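Local coordinates for protein 7,8-dihydro-6-hydroxymethylpterin pyrophosphokinase-dihydropteroate synthase (Plasmodium falciparum, PDB 6JWS) that probably catalyses two successive steps of folate biosynthesis, pyrophosphoryl transfer from ATP to 6-hydroxymethyl-7,8-dihydropterin and condensation of the product with 4-aminobenzoate to 7,8-dihydropteroate, at residues B[139-143]-B[321-325]. The protein carries 1 engineered substitution. Numbering follows the deposited sequence.
Sequences IIVKN and VYTTH
Ile140, on helix 129-148, reaches into the loop 321-325 and meets three of its side chains: CG1 takes Val321 and Tyr322, CG2 and CD1 take His325. Its CG1 lies over one face of the Tyr322 ring, 4.3 Å from CZ, and also packs against Val321 CG1 at 3.8 Å. With CG1 beside the backbone N, CG2 stands anti to it and is carried over a face of the His325 imidazole, a CH-pi contact 4.0 Å from the ring centroid and 23° off its normal, displaced toward NE2, while CD1 continues along the same ring by CD2. Ile139 CG2 touches Val321 CG1, and both residues also rest on Phe220 of strand 219-221 and on Phe315. Asn143 approaches the Tyr322 ring at its edge, and ND2 donates to OH over 3.2 Å at 161°; the amide and phenol planes are only 16° apart. A water lying in the ring plane, 2.6 Å from Tyr322 OH, donates to Ile140 O at 3.1 Å, so that the phenol oxygen is tied to the helix both directly and through solvent. Arg326, just after the segment, forms a cation-pi contact with the Tyr322 ring. The contact joins a surface helix of the HPPK domain to the loop between strand 316-318 and helix 327-336, beside the nucleotide site: the Tyr322 side chain is about 5 Å from the bound ATP. Apolar packing along the ring and two polar links at its hydroxyl together should restrict how far this tyrosine can swing next to the nucleotide.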
loop_
_atom_site.group_PDB
_atom_site.type_symbol
_atom_site.label_atom_id
_atom_site.label_comp_id
_atom_site.label_asym_id
_atom_site.label_seq_id
_atom_site.Cartn_x
_atom_site.Cartn_y
_atom_site.Cartn_z
ATOM N N ILE B 139 -16.863 43.162 16.750
ATOM C CA ILE B 139 -16.921 43.002 15.306
ATOM C C ILE B 139 -17.389 41.587 14.971
ATOM O O ILE B 139 -18.170 41.398 14.040
ATOM C CB ILE B 139 -15.572 43.336 14.637
ATOM C CG1 ILE B 139 -15.171 44.804 14.840
ATOM C CG2 ILE B 139 -15.583 42.931 13.164
ATOM C CD1 ILE B 139 -16.128 45.821 14.229
ATOM N N ILE B 140 -16.908 40.605 15.746
ATOM C CA ILE B 140 -17.170 39.202 15.463
ATOM C C ILE B 140 -18.649 38.912 15.689
ATOM O O ILE B 140 -19.281 38.290 14.831
ATOM C CB ILE B 140 -16.241 38.255 16.261
ATOM C CG1 ILE B 140 -14.767 38.467 15.880
ATOM C CG2 ILE B 140 -16.668 36.798 16.087
ATOM C CD1 ILE B 140 -13.766 37.767 16.788
ATOM N N VAL B 141 -19.197 39.383 16.826
ATOM C CA VAL B 141 -20.590 39.091 17.154
ATOM C C VAL B 141 -21.503 39.808 16.157
ATOM O O VAL B 141 -22.509 39.251 15.721
ATOM C CB VAL B 141 -20.977 39.342 18.632
ATOM C CG1 VAL B 141 -19.902 38.929 19.625
ATOM C CG2 VAL B 141 -21.442 40.760 18.904
ATOM N N LYS B 142 -21.102 41.027 15.766
ATOM C CA LYS B 142 -21.836 41.844 14.814
ATOM C C LYS B 142 -21.863 41.174 13.438
ATOM O O LYS B 142 -22.882 41.214 12.751
ATOM C CB LYS B 142 -21.230 43.251 14.767
ATOM C CG LYS B 142 -21.893 44.227 13.806
ATOM C CD LYS B 142 -20.992 45.367 13.371
ATOM C CE LYS B 142 -21.512 46.082 12.140
ATOM N NZ LYS B 142 -20.563 47.115 11.660
ATOM N N ASN B 143 -20.743 40.566 13.017
ATOM C CA ASN B 143 -20.706 39.936 11.701
ATOM C C ASN B 143 -21.489 38.623 11.745
ATOM O O ASN B 143 -22.107 38.243 10.750
ATOM C CB ASN B 143 -19.287 39.795 11.136
ATOM C CG ASN B 143 -18.670 41.108 10.688
ATOM O OD1 ASN B 143 -19.365 42.010 10.222
ATOM N ND2 ASN B 143 -17.357 41.225 10.808
ATOM N N VAL B 321 -8.828 41.527 13.136
ATOM C CA VAL B 321 -9.887 41.056 14.022
ATOM C C VAL B 321 -9.914 39.526 14.001
ATOM O O VAL B 321 -10.181 38.889 15.015
ATOM C CB VAL B 321 -11.250 41.660 13.601
ATOM C CG1 VAL B 321 -12.435 40.988 14.269
ATOM C CG2 VAL B 321 -11.311 43.161 13.830
ATOM N N TYR B 322 -9.592 38.936 12.847
ATOM C CA TYR B 322 -9.899 37.532 12.643
ATOM C C TYR B 322 -8.695 36.619 12.877
ATOM O O TYR B 322 -8.831 35.407 12.781
ATOM C CB TYR B 322 -10.640 37.345 11.317
ATOM C CG TYR B 322 -12.117 37.651 11.412
ATOM C CD1 TYR B 322 -13.022 36.662 11.765
ATOM C CD2 TYR B 322 -12.610 38.928 11.172
ATOM C CE1 TYR B 322 -14.380 36.927 11.863
ATOM C CE2 TYR B 322 -13.966 39.216 11.278
ATOM C CZ TYR B 322 -14.853 38.207 11.621
ATOM O OH TYR B 322 -16.190 38.443 11.716
ATOM N N THR B 323 -7.553 37.191 13.271
ATOM C CA THR B 323 -6.276 36.487 13.312
ATOM C C THR B 323 -6.365 35.133 14.021
ATOM O O THR B 323 -5.760 34.163 13.583
ATOM C CB THR B 323 -5.189 37.373 13.923
ATOM O OG1 THR B 323 -5.241 38.599 13.197
ATOM C CG2 THR B 323 -3.804 36.773 13.812
ATOM N N THR B 324 -7.137 35.082 15.102
ATOM C CA THR B 324 -7.196 33.975 16.043
ATOM C C THR B 324 -8.488 33.191 15.827
ATOM O O THR B 324 -8.671 32.102 16.372
ATOM C CB THR B 324 -7.109 34.569 17.456
ATOM O OG1 THR B 324 -5.714 34.525 17.733
ATOM C CG2 THR B 324 -7.903 33.841 18.515
ATOM N N HIS B 325 -9.386 33.766 15.027
ATOM C CA HIS B 325 -10.737 33.247 14.917
ATOM C C HIS B 325 -10.864 32.370 13.669
ATOM O O HIS B 325 -11.570 31.367 13.688
ATOM C CB HIS B 325 -11.739 34.408 15.021
ATOM C CG HIS B 325 -13.136 33.980 15.330
ATOM N ND1 HIS B 325 -14.054 33.646 14.333
ATOM C CD2 HIS B 325 -13.783 33.834 16.510
ATOM C CE1 HIS B 325 -15.203 33.311 14.889
ATOM N NE2 HIS B 325 -15.061 33.418 16.227
HETATM O O HOH W 1 -17.949 36.666 12.549
#